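Local coordinates for protein Exo-beta-1,3-glucanase (Streptomyces sp. SirexAA-E, PDB 4PEY) that hydrolyses laminarin and laminarioligosaccharides from their non-reducing ends as an exo-beta-1,3-glucanase, producing glucose and laminaribiose, at residues Thr94-Trp99 with Thr123-Val128; Val265-Ala270 with Leu286-Val291; Gly359-Asn364 with Val389-Thr394; Met494-Tyr499 with Gly534-Val539. The protein carries 1 engineered substitution. One frame throughout, in Å; residues are numbered along the deposited sequence.

Contact 1 (Thr94-Trp99 with Thr123-Val128); sequences TVDAGW and TNRWAV. With BGC (beta-D-glucopyranose), chain C; BGC (beta-D-glucopyranose), chain B; BGC (beta-D-glucopyranose), chain D.
Asp96 and Arg125 meet alongside a bound laminaritriose, with the carboxylate and guanidinium planes only 15° apart. Near-parallel planes do not make a bidentate pair here: Asp96 OD2 stands well out of the guanidinium plane, 3.8 Å from Arg125 NE, so the salt bridge is long and rests on charge alone. Each group gives one polar atom to the sugars. With CG anti to the backbone N (chi1 -158°), the carboxylate reaches the trisaccharide, where OD2 accepts from O2 of the chain D glucose at 2.6 Å and from O2 of the chain C glucose at 2.9 Å. OD1 takes the amides of Ala97 and Asp148. Arg125, in one of its two modelled conformers, sends its NE-H almost straight (167°) to O2 of the chain B glucose, at the guanidinium edge, while NH2 bonds Ala146 O.

Beneath this polar layer Val95 points into segment 123-128. Its CG2 comes obliquely to the Trp126 ring, 3.5 Å from CZ3, while CG1 meets Val128 CG1 at 3.8 Å, the two side chains crossing at about a right angle. Val128 CG1 in turn sits over one face of the indole. A single bridge fixes the backbones, with Val95 N bonded to Arg125 O at 3.0 Å and Ala127 N to Val95 O at 2.9 Å. One water links Thr94 OG1, which also bonds Asn68, to Arg125 N and to O3 of the chain B glucose.

The charged groups thus meet only at long range and hold sugar hydroxyls as well as protein partners: one carboxylate oxygen grips two consecutive glucose units and, in the conformer described, the arginine holds the third.

Contact 2 (Val265-Ala270 with Leu286-Val291); sequences VVKPGA and LFTPGV
Two parallel strands of a beta-alpha-beta unit, 263-266 and 284-287, are joined through helix 272-280 and meet here at their C-terminal ends, Val265 opposite Leu286 and Val266 opposite Phe287. Val266 N bonds to Leu286 O at 2.8 Å, and Thr288 N returns a bond to Val266 O.

Past the last bridge the pairing is reinforced by a side chain. Thr288 turns its hydroxyl to the position between its own backbone N and carbonyl carbon (chi1 63°), from where OG1 donates to Val266 O at 2.6 Å, in the carbonyl plane and on a lone pair. Two donors from one residue therefore grip the same carbonyl oxygen. The methyl of Thr288 turns to Val265, CG2 lying 3.5 Å from Val265 CG1, and the start of the Lys267 chain passes close to the hydroxyl, CG lying 3.3 Å from Thr288 OG1; the far end of that lysine bonds to Asp19 O. A valine at Thr288 would keep a branched side chain but is likely to leave Val266 O with the backbone amide as its one donor from this residue.

On the face carrying Val266 and Phe287, the two side chains lie side by side and point the same way. Val266 CG2 sits over the phenyl ring, 4.2 Å from its centroid and 14° off the normal, a CH-pi contact. Val265 and Leu286 share the other face.

Beyond the strands, Lys267 to Ala270 form a type II turn with Gly269 at its positive-phi corner. Parallel pairing continues from 284-287 to 306-309, the rung-to-rung stacking typical of a parallel beta-helix, the fold repeated in tandem in family 55 glycoside hydrolases.

Contact 3 (Gly359-Asn364 with Val389-Thr394); sequences GDHAAN and VNSNDT
Gly359 opens the contact through its carbonyl, whose oxygen accepts from a water that in turn accepts from Asn392 N at 2.8 Å. The side chain of Asn392 leans back over this residue, its CB 3.4 Å from Gly359 O.

At Asp360 the contact becomes direct. Asn392 ND2 donates to Asp360 OD1 at 3.1 Å, approaching from above the carboxylate plane; the amide and carboxylate planes are 23° apart. Asn392 OD1 is held by Asp426 N, so both ends of the Asn392 side chain are tied and its rotation is fixed.

His361 gives the straightest bond: its backbone N-H points at Asp393 OD2 at 2.8 Å and 165°, meeting the carboxylate on the anti side and somewhat out of its plane. Asp393 has positive phi (72°) as the third residue of the type II turn from Ser391 to Thr394, consistent with its side chain being directed at this amide. The imidazole lies with its edge to the second segment, CD2 3.4 Å from Asn392 O. Water joins His361 NE2 to Ser391 OG, and ND1 is bonded to Asp330, so both ring nitrogens have partners.

Ala362 closes the contact with its methyl 3.8 Å from Asp393 OD1.

Two loops between strands of the second domain are thus held by polar groups. Asp360 OD1 and Asp393 OD2 are only 4.2 Å apart, yet one water donates to both of these atoms and each also takes an N-H from the opposite segment, an arrangement that probably offsets much of their mutual repulsion.

Contact 4 (Met494-Tyr499 with Gly534-Val539); sequences MGSYCY and GQYEHV. With BGC (beta-D-glucopyranose), chain E.
Ser496, Tyr497 and Cys498, at the end of strand 489-498, face Gly534 to Tyr536 without any backbone bond between them; the nearest CA atoms, those of Ser496 and Val539, are 8.8 Å apart. Strand 535-536 pairs in parallel with 507-508 instead, and Tyr536 bridges the gap.

Its CG is anti to the carbonyl carbon (chi1 -69°), and the ring extends edge-on to strand 489-498, with Tyr497 C and Cys498 N near its plane. Its hydroxyl donates to Ser496 OG at 2.8 Å; the serine oxygen is also bonded to Asn457 OD1, linking neighbouring strands. Cys498 SG approaches the same ring obliquely, 3.5 Å from Tyr536 CE1; its line to the ring centroid, 4.4 Å long, is 54° off the normal, a sulfur-aromatic contact.

Strand 489-498 runs parallel to 450-458 and 520-529, the three lying in successive rungs of the second beta-helix. Alternate side chains leave it on the other side, where Tyr497 bonds Gln174 and comes near Ala458, the engineered residue at the position inferred to be the proton donor. Tyr499 belongs to the glycan pocket: C6 of the chain E glucose rests over the centre of its ring, 3.5 Å above the plane, and Tyr461 meets that ring edge to face. Replacing Tyr499 with alanine is likely to strip the glucose C6 of the ring face it rests on and to leave Tyr461 without its edge-to-face partner.

Contacts 1, 2 and 4 are largely buried, whereas contact 3 is partly exposed and relies most on water. Contacts 2 and 4 belong to the same succession of parallel strands, near its beginning and towards its end, with centres about 40 Å apart on opposite sides of the chain's centre; contact 3 ties loops between strands of that domain. Contact 1 lies in the preceding domain. Backbone bonds join the segments in contacts 1 and 2, but side chains bridge them in contacts 3 and 4. Sugar reaches two sites: charged side chains and a bridging water hold it at contact 1, an aromatic face at contact 4, whose centre lies about 29 Å away.

Contact 1 (Thr94-Trp99 with Thr123-Val128)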
# COMPACT_ATOMS: atom_id res chain seq x y z
N THR A 94 -11.31 11.49 -9.88
CA THR A 94 -12.00 10.31 -10.37
C THR A 94 -11.09 9.19 -10.81
O THR A 94 -10.16 9.42 -11.59
CB THR A 94 -12.90 10.69 -11.57
OG1 THR A 94 -13.88 11.65 -11.14
CG2 THR A 94 -13.59 9.46 -12.18
N VAL A 95 -11.35 7.98 -10.33
CA VAL A 95 -10.83 6.78 -10.99
C VAL A 95 -12.01 5.88 -11.38
O VAL A 95 -12.86 5.55 -10.55
CB VAL A 95 -9.84 5.99 -10.09
CG1 VAL A 95 -9.40 4.71 -10.78
CG2 VAL A 95 -8.63 6.85 -9.74
N ASP A 96 -12.05 5.52 -12.66
CA ASP A 96 -13.08 4.60 -13.17
C ASP A 96 -12.35 3.55 -14.02
O ASP A 96 -11.12 3.57 -14.11
CB ASP A 96 -14.15 5.35 -13.97
CG ASP A 96 -15.49 4.59 -14.07
OD1 ASP A 96 -15.58 3.40 -13.68
OD2 ASP A 96 -16.46 5.19 -14.57
N ALA A 97 -13.10 2.64 -14.63
CA ALA A 97 -12.47 1.51 -15.29
C ALA A 97 -12.84 1.37 -16.77
O ALA A 97 -12.85 0.26 -17.31
CB ALA A 97 -12.82 0.23 -14.54
N GLY A 98 -13.10 2.49 -17.43
CA GLY A 98 -13.48 2.47 -18.84
C GLY A 98 -12.47 1.78 -19.74
O GLY A 98 -12.84 1.06 -20.67
N TRP A 99 -11.18 1.97 -19.45
CA TRP A 99 -10.12 1.46 -20.32
C TRP A 99 -10.08 -0.07 -20.31
O TRP A 99 -9.55 -0.69 -21.24
CB TRP A 99 -8.76 2.02 -19.90
CG TRP A 99 -8.26 1.44 -18.60
CD1 TRP A 99 -8.59 1.86 -17.34
CD2 TRP A 99 -7.36 0.34 -18.45
NE1 TRP A 99 -7.93 1.08 -16.41
CE2 TRP A 99 -7.18 0.14 -17.06
CE3 TRP A 99 -6.69 -0.50 -19.35
CZ2 TRP A 99 -6.36 -0.87 -16.55
CZ3 TRP A 99 -5.86 -1.50 -18.84
CH2 TRP A 99 -5.71 -1.67 -17.45
N THR A 123 -21.32 12.67 -5.22
CA THR A 123 -20.53 11.48 -4.91
C THR A 123 -19.26 11.43 -5.74
O THR A 123 -19.31 11.52 -6.97
CB THR A 123 -21.34 10.18 -5.15
OG1 THR A 123 -22.51 10.20 -4.32
CG2 THR A 123 -20.52 8.95 -4.82
N ASN A 124 -18.12 11.28 -5.07
CA ASN A 124 -16.84 11.10 -5.76
C ASN A 124 -16.59 9.63 -6.03
O ASN A 124 -16.82 8.81 -5.14
CB ASN A 124 -15.70 11.68 -4.92
CG ASN A 124 -14.42 11.84 -5.72
OD1 ASN A 124 -14.25 12.82 -6.43
ND2 ASN A 124 -13.52 10.86 -5.61
N ARG A 125 -16.12 9.28 -7.23
CA ARG A 125 -15.82 7.88 -7.54
C ARG A 125 -14.32 7.61 -7.53
O ARG A 125 -13.56 8.21 -8.32
CB ARG A 125 -16.40 7.47 -8.89
CG ARG A 125 -16.20 5.98 -9.19
CD ARG A 125 -16.46 5.63 -10.65
NE ARG A 125 -17.71 6.20 -11.14
CZ ARG A 125 -18.91 5.65 -10.94
NH1 ARG A 125 -19.99 6.24 -11.43
NH2 ARG A 125 -19.02 4.52 -10.26
N TRP A 126 -13.89 6.71 -6.65
CA TRP A 126 -12.48 6.29 -6.53
C TRP A 126 -12.43 4.77 -6.69
O TRP A 126 -12.28 4.02 -5.72
CB TRP A 126 -11.90 6.76 -5.18
CG TRP A 126 -10.42 6.52 -4.95
CD1 TRP A 126 -9.86 5.60 -4.10
CD2 TRP A 126 -9.32 7.23 -5.54
NE1 TRP A 126 -8.49 5.69 -4.13
CE2 TRP A 126 -8.13 6.68 -5.01
CE3 TRP A 126 -9.23 8.28 -6.46
CZ2 TRP A 126 -6.86 7.14 -5.38
CZ3 TRP A 126 -7.96 8.74 -6.83
CH2 TRP A 126 -6.80 8.16 -6.29
N ALA A 127 -12.60 4.31 -7.93
CA ALA A 127 -12.76 2.88 -8.20
C ALA A 127 -11.43 2.21 -8.49
O ALA A 127 -11.07 1.96 -9.64
CB ALA A 127 -13.73 2.67 -9.35
N VAL A 128 -10.69 1.93 -7.42
CA VAL A 128 -9.32 1.48 -7.53
C VAL A 128 -9.15 0.05 -7.04
O VAL A 128 -10.02 -0.49 -6.34
CB VAL A 128 -8.38 2.39 -6.71
CG1 VAL A 128 -8.44 3.81 -7.26
CG2 VAL A 128 -8.78 2.37 -5.23
C2 BGC C . -16.70 4.36 -18.17
C3 BGC C . -16.46 5.75 -18.77
C4 BGC C . -15.60 5.67 -20.02
C5 BGC C . -16.12 4.61 -20.99
C6 BGC C . -15.20 4.48 -22.21
C1 BGC C . -17.13 3.35 -19.22
O1 BGC C . -17.11 2.07 -18.61
O2 BGC C . -17.68 4.46 -17.15
O3 BGC C . -15.84 6.54 -17.78
O4 BGC C . -15.59 6.94 -20.66
O5 BGC C . -16.24 3.36 -20.33
O6 BGC C . -13.86 4.21 -21.81
C2 BGC B . -17.24 10.01 -12.68
C3 BGC B . -18.44 10.46 -11.86
C4 BGC B . -18.64 11.98 -11.96
C5 BGC B . -18.59 12.44 -13.41
C6 BGC B . -18.58 13.96 -13.52
C1 BGC B . -17.35 10.55 -14.10
O2 BGC B . -17.17 8.59 -12.70
O3 BGC B . -18.26 10.08 -10.52
O4 BGC B . -19.89 12.34 -11.40
O5 BGC B . -17.42 11.96 -14.04
O6 BGC B . -18.98 14.36 -14.81
C2 BGC D . -16.08 8.42 -16.25
C3 BGC D . -16.45 9.89 -16.14
C4 BGC D . -15.70 10.69 -17.20
C5 BGC D . -15.89 10.08 -18.59
C6 BGC D . -15.00 10.80 -19.60
C1 BGC D . -16.36 7.94 -17.67
O2 BGC D . -16.82 7.67 -15.31
O3 BGC D . -16.11 10.37 -14.86
O4 BGC D . -16.15 12.03 -17.20
O5 BGC D . -15.58 8.70 -18.58
O6 BGC D . -15.21 10.25 -20.88
O HOH W 1 -16.06 11.22 -9.37

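Contact 2 (Val265-Ala270 with Leu286-Val291)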
# COMPACT_ATOMS: atom_id res chain seq x y z
N VAL A 265 16.79 16.89 -3.65
CA VAL A 265 15.73 16.69 -4.63
C VAL A 265 16.26 15.79 -5.72
O VAL A 265 17.04 16.22 -6.58
CB VAL A 265 15.24 18.04 -5.20
CG1 VAL A 265 14.16 17.83 -6.26
CG2 VAL A 265 14.71 18.92 -4.06
N VAL A 266 15.87 14.52 -5.66
CA VAL A 266 16.39 13.50 -6.57
C VAL A 266 15.68 13.60 -7.92
O VAL A 266 14.45 13.62 -7.99
CB VAL A 266 16.20 12.07 -6.00
CG1 VAL A 266 16.94 11.05 -6.87
CG2 VAL A 266 16.67 12.00 -4.56
N LYS A 267 16.47 13.67 -8.98
CA LYS A 267 15.95 13.74 -10.33
C LYS A 267 16.67 12.72 -11.21
O LYS A 267 17.76 12.26 -10.85
CB LYS A 267 16.11 15.17 -10.87
CG LYS A 267 15.04 16.11 -10.32
CD LYS A 267 15.20 17.55 -10.77
CE LYS A 267 16.23 18.28 -9.95
NZ LYS A 267 16.14 19.75 -10.17
N PRO A 268 16.05 12.32 -12.34
CA PRO A 268 16.65 11.37 -13.27
C PRO A 268 18.12 11.67 -13.53
O PRO A 268 18.47 12.82 -13.80
CB PRO A 268 15.82 11.55 -14.53
CG PRO A 268 14.47 11.89 -14.01
CD PRO A 268 14.70 12.73 -12.78
N GLY A 269 18.97 10.66 -13.41
CA GLY A 269 20.40 10.84 -13.57
C GLY A 269 21.17 10.67 -12.28
O GLY A 269 22.37 10.40 -12.29
N ALA A 270 20.48 10.84 -11.15
CA ALA A 270 21.11 10.69 -9.84
C ALA A 270 21.62 9.27 -9.63
O ALA A 270 20.96 8.31 -10.02
CB ALA A 270 20.15 11.07 -8.73
N LEU A 286 13.85 13.65 -1.41
CA LEU A 286 12.60 13.86 -2.13
C LEU A 286 12.75 13.32 -3.54
O LEU A 286 13.46 13.92 -4.35
CB LEU A 286 12.22 15.34 -2.17
CG LEU A 286 10.86 15.65 -2.81
CD1 LEU A 286 9.73 15.14 -1.93
CD2 LEU A 286 10.71 17.14 -3.09
N PHE A 287 12.11 12.18 -3.82
CA PHE A 287 12.21 11.58 -5.15
C PHE A 287 11.14 12.18 -6.07
O PHE A 287 9.95 11.93 -5.91
CB PHE A 287 12.05 10.05 -5.10
CG PHE A 287 13.20 9.34 -4.43
CD1 PHE A 287 13.25 9.23 -3.05
CD2 PHE A 287 14.22 8.77 -5.18
CE1 PHE A 287 14.30 8.57 -2.43
CE2 PHE A 287 15.27 8.12 -4.57
CZ PHE A 287 15.31 8.02 -3.19
N THR A 288 11.58 12.98 -7.03
CA THR A 288 10.65 13.53 -8.01
C THR A 288 10.20 12.39 -8.94
O THR A 288 10.86 11.34 -9.00
CB THR A 288 11.30 14.68 -8.81
OG1 THR A 288 12.42 14.19 -9.57
CG2 THR A 288 11.79 15.77 -7.86
N PRO A 289 9.06 12.56 -9.64
CA PRO A 289 8.52 11.43 -10.41
C PRO A 289 9.45 10.99 -11.53
O PRO A 289 9.84 11.80 -12.38
CB PRO A 289 7.21 11.98 -10.98
CG PRO A 289 6.88 13.18 -10.11
CD PRO A 289 8.21 13.76 -9.75
N GLY A 290 9.81 9.72 -11.52
CA GLY A 290 10.66 9.16 -12.54
C GLY A 290 11.05 7.75 -12.17
O GLY A 290 10.56 7.21 -11.17
N VAL A 291 11.91 7.16 -12.98
CA VAL A 291 12.39 5.81 -12.75
C VAL A 291 13.90 5.87 -12.56
O VAL A 291 14.63 6.35 -13.43
CB VAL A 291 12.03 4.87 -13.91
CG1 VAL A 291 12.61 3.48 -13.69
CG2 VAL A 291 10.51 4.80 -14.07

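Contact 3 (Gly359-Asn364 with Val389-Thr394)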
# COMPACT_ATOMS: atom_id res chain seq x y z
N GLY A 359 17.93 -3.75 19.01
CA GLY A 359 17.49 -2.59 19.77
C GLY A 359 16.02 -2.26 19.57
O GLY A 359 15.38 -2.72 18.61
N ASP A 360 15.46 -1.45 20.46
CA ASP A 360 14.07 -1.08 20.32
C ASP A 360 13.94 0.34 19.76
O ASP A 360 14.85 1.15 19.89
CB ASP A 360 13.36 -1.23 21.66
CG ASP A 360 13.53 -2.63 22.24
OD1 ASP A 360 13.06 -3.59 21.59
OD2 ASP A 360 14.14 -2.77 23.33
N HIS A 361 12.81 0.62 19.11
CA HIS A 361 12.55 1.93 18.52
C HIS A 361 11.12 2.35 18.84
O HIS A 361 10.42 2.87 17.97
CB HIS A 361 12.75 1.92 17.00
CG HIS A 361 14.08 1.39 16.55
ND1 HIS A 361 15.22 2.16 16.53
CD2 HIS A 361 14.45 0.16 16.11
CE1 HIS A 361 16.23 1.44 16.09
NE2 HIS A 361 15.79 0.22 15.82
N ALA A 362 10.68 2.12 20.08
CA ALA A 362 9.25 2.26 20.39
C ALA A 362 8.76 3.71 20.37
O ALA A 362 7.66 3.98 19.87
CB ALA A 362 8.95 1.64 21.74
N ALA A 363 9.55 4.63 20.90
CA ALA A 363 9.09 6.01 20.96
C ALA A 363 9.04 6.65 19.57
O ALA A 363 8.17 7.48 19.30
CB ALA A 363 10.00 6.83 21.89
N ASN A 364 9.95 6.25 18.70
CA ASN A 364 10.11 6.87 17.39
C ASN A 364 10.46 5.81 16.35
O ASN A 364 11.62 5.67 15.96
CB ASN A 364 11.18 7.97 17.44
CG ASN A 364 11.26 8.78 16.17
OD1 ASN A 364 10.31 8.81 15.38
ND2 ASN A 364 12.38 9.47 15.96
N VAL A 389 11.83 -7.18 7.27
CA VAL A 389 11.74 -6.20 8.35
C VAL A 389 12.44 -6.74 9.59
O VAL A 389 11.90 -7.60 10.30
CB VAL A 389 10.27 -5.85 8.69
CG1 VAL A 389 10.22 -4.83 9.81
CG2 VAL A 389 9.55 -5.33 7.45
N ASN A 390 13.65 -6.24 9.83
CA ASN A 390 14.44 -6.64 10.98
C ASN A 390 14.20 -5.77 12.21
O ASN A 390 14.19 -6.26 13.34
CB ASN A 390 15.94 -6.61 10.62
CG ASN A 390 16.32 -7.70 9.64
OD1 ASN A 390 16.08 -8.88 9.89
ND2 ASN A 390 16.92 -7.31 8.51
N SER A 391 14.02 -4.47 11.99
CA SER A 391 13.96 -3.52 13.11
C SER A 391 12.70 -3.65 13.96
O SER A 391 11.58 -3.67 13.44
CB SER A 391 14.05 -2.08 12.60
OG SER A 391 15.32 -1.83 12.00
N ASN A 392 12.91 -3.72 15.28
CA ASN A 392 11.81 -3.73 16.23
C ASN A 392 10.96 -2.47 16.11
O ASN A 392 11.49 -1.40 15.80
CB ASN A 392 12.33 -3.86 17.67
CG ASN A 392 12.97 -5.20 17.96
OD1 ASN A 392 12.86 -6.14 17.18
ND2 ASN A 392 13.64 -5.30 19.10
N ASP A 393 9.66 -2.63 16.35
CA ASP A 393 8.67 -1.55 16.45
C ASP A 393 8.33 -0.89 15.11
O ASP A 393 7.62 0.10 15.07
CB ASP A 393 9.13 -0.47 17.45
CG ASP A 393 9.42 -1.05 18.82
OD1 ASP A 393 8.44 -1.43 19.52
OD2 ASP A 393 10.61 -1.16 19.19
N THR A 394 8.82 -1.46 14.01
CA THR A 394 8.57 -0.90 12.69
C THR A 394 7.08 -0.90 12.37
O THR A 394 6.36 -1.85 12.71
CB THR A 394 9.35 -1.70 11.60
OG1 THR A 394 10.75 -1.59 11.86
CG2 THR A 394 9.05 -1.18 10.18
O HOH W 2 15.57 -3.90 16.20
O HOH W 3 10.69 -3.26 20.88
O HOH W 4 16.95 -1.85 14.39

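Contact 4 (Met494-Tyr499 with Gly534-Val539)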
# COMPACT_ATOMS: atom_id res chain seq x y z
N MET A 494 -8.45 -10.91 7.63
CA MET A 494 -7.40 -11.42 6.75
C MET A 494 -7.94 -12.44 5.77
O MET A 494 -8.61 -13.39 6.17
CB MET A 494 -6.27 -12.04 7.58
CG MET A 494 -5.82 -11.16 8.74
SD MET A 494 -4.58 -11.93 9.79
CE MET A 494 -3.18 -11.86 8.73
N GLY A 495 -7.62 -12.25 4.49
CA GLY A 495 -8.11 -13.14 3.44
C GLY A 495 -7.05 -13.56 2.44
O GLY A 495 -6.17 -12.77 2.07
N SER A 496 -7.13 -14.82 2.01
CA SER A 496 -6.28 -15.36 0.96
C SER A 496 -7.15 -15.98 -0.13
O SER A 496 -8.04 -16.77 0.19
CB SER A 496 -5.30 -16.40 1.52
OG SER A 496 -4.56 -17.04 0.49
N TYR A 497 -6.89 -15.64 -1.39
CA TYR A 497 -7.72 -16.12 -2.51
C TYR A 497 -6.88 -16.96 -3.47
O TYR A 497 -5.69 -16.68 -3.65
CB TYR A 497 -8.37 -14.96 -3.28
CG TYR A 497 -8.82 -13.81 -2.40
CD1 TYR A 497 -9.47 -14.04 -1.18
CD2 TYR A 497 -8.59 -12.49 -2.77
CE1 TYR A 497 -9.86 -12.99 -0.37
CE2 TYR A 497 -8.96 -11.44 -1.96
CZ TYR A 497 -9.61 -11.70 -0.76
OH TYR A 497 -10.00 -10.64 0.04
N CYS A 498 -7.46 -17.99 -4.09
CA CYS A 498 -6.71 -18.74 -5.08
C CYS A 498 -7.37 -18.70 -6.46
O CYS A 498 -8.59 -18.56 -6.59
CB CYS A 498 -6.48 -20.20 -4.64
SG CYS A 498 -7.91 -21.31 -4.69
N TYR A 499 -6.54 -18.81 -7.47
CA TYR A 499 -6.97 -18.83 -8.86
C TYR A 499 -5.88 -19.57 -9.63
O TYR A 499 -5.09 -18.98 -10.36
CB TYR A 499 -7.21 -17.41 -9.38
CG TYR A 499 -7.67 -17.29 -10.81
CD1 TYR A 499 -8.93 -17.74 -11.21
CD2 TYR A 499 -6.86 -16.68 -11.77
CE1 TYR A 499 -9.36 -17.60 -12.53
CE2 TYR A 499 -7.28 -16.54 -13.07
CZ TYR A 499 -8.52 -17.00 -13.45
OH TYR A 499 -8.91 -16.84 -14.76
N GLY A 534 -8.79 -24.32 -8.63
CA GLY A 534 -8.15 -24.82 -7.42
C GLY A 534 -9.09 -24.67 -6.23
O GLY A 534 -10.14 -24.02 -6.35
N GLN A 535 -8.73 -25.26 -5.10
CA GLN A 535 -9.51 -25.11 -3.86
C GLN A 535 -8.57 -25.08 -2.66
O GLN A 535 -7.46 -25.62 -2.73
CB GLN A 535 -10.51 -26.25 -3.67
CG GLN A 535 -11.49 -26.52 -4.82
CD GLN A 535 -12.63 -25.52 -4.92
OE1 GLN A 535 -12.77 -24.63 -4.09
NE2 GLN A 535 -13.47 -25.68 -5.94
N TYR A 536 -9.05 -24.49 -1.56
CA TYR A 536 -8.40 -24.62 -0.25
C TYR A 536 -8.92 -25.85 0.47
O TYR A 536 -10.11 -26.18 0.37
CB TYR A 536 -8.66 -23.38 0.62
CG TYR A 536 -7.95 -22.14 0.14
CD1 TYR A 536 -8.46 -21.41 -0.93
CD2 TYR A 536 -6.79 -21.69 0.76
CE1 TYR A 536 -7.81 -20.27 -1.38
CE2 TYR A 536 -6.13 -20.55 0.32
CZ TYR A 536 -6.65 -19.85 -0.75
OH TYR A 536 -6.02 -18.71 -1.21
N GLU A 537 -8.05 -26.52 1.21
CA GLU A 537 -8.46 -27.65 2.03
C GLU A 537 -8.98 -27.17 3.38
O GLU A 537 -9.86 -27.80 3.99
CB GLU A 537 -7.30 -28.63 2.21
CG GLU A 537 -6.85 -29.23 0.89
CD GLU A 537 -5.77 -30.27 1.03
OE1 GLU A 537 -4.87 -30.09 1.88
OE2 GLU A 537 -5.81 -31.26 0.27
N HIS A 538 -8.42 -26.06 3.85
CA HIS A 538 -8.75 -25.48 5.15
C HIS A 538 -8.49 -23.98 5.12
O HIS A 538 -7.93 -23.46 4.15
CB HIS A 538 -7.92 -26.13 6.27
CG HIS A 538 -8.21 -27.58 6.47
ND1 HIS A 538 -9.40 -28.04 7.01
CD2 HIS A 538 -7.48 -28.69 6.19
CE1 HIS A 538 -9.38 -29.36 7.06
NE2 HIS A 538 -8.22 -29.78 6.57
N VAL A 539 -8.88 -23.29 6.19
CA VAL A 539 -8.60 -21.87 6.34
C VAL A 539 -7.23 -21.63 6.99
O VAL A 539 -6.37 -20.95 6.43
CB VAL A 539 -9.69 -21.18 7.17
CG1 VAL A 539 -9.34 -19.72 7.43
CG2 VAL A 539 -11.04 -21.28 6.46
C2 BGC E . -9.85 -11.00 -8.67
C3 BGC E . -8.60 -10.96 -9.54
C4 BGC E . -8.42 -12.30 -10.24
C5 BGC E . -9.70 -12.66 -10.99
C6 BGC E . -9.54 -14.00 -11.69
C1 BGC E . -11.06 -11.51 -9.43
O2 BGC E . -10.12 -9.69 -8.22
O3 BGC E . -7.52 -10.69 -8.63
O4 BGC E . -7.31 -12.23 -11.11
O5 BGC E . -10.77 -12.74 -10.06
O6 BGC E . -10.71 -14.28 -12.43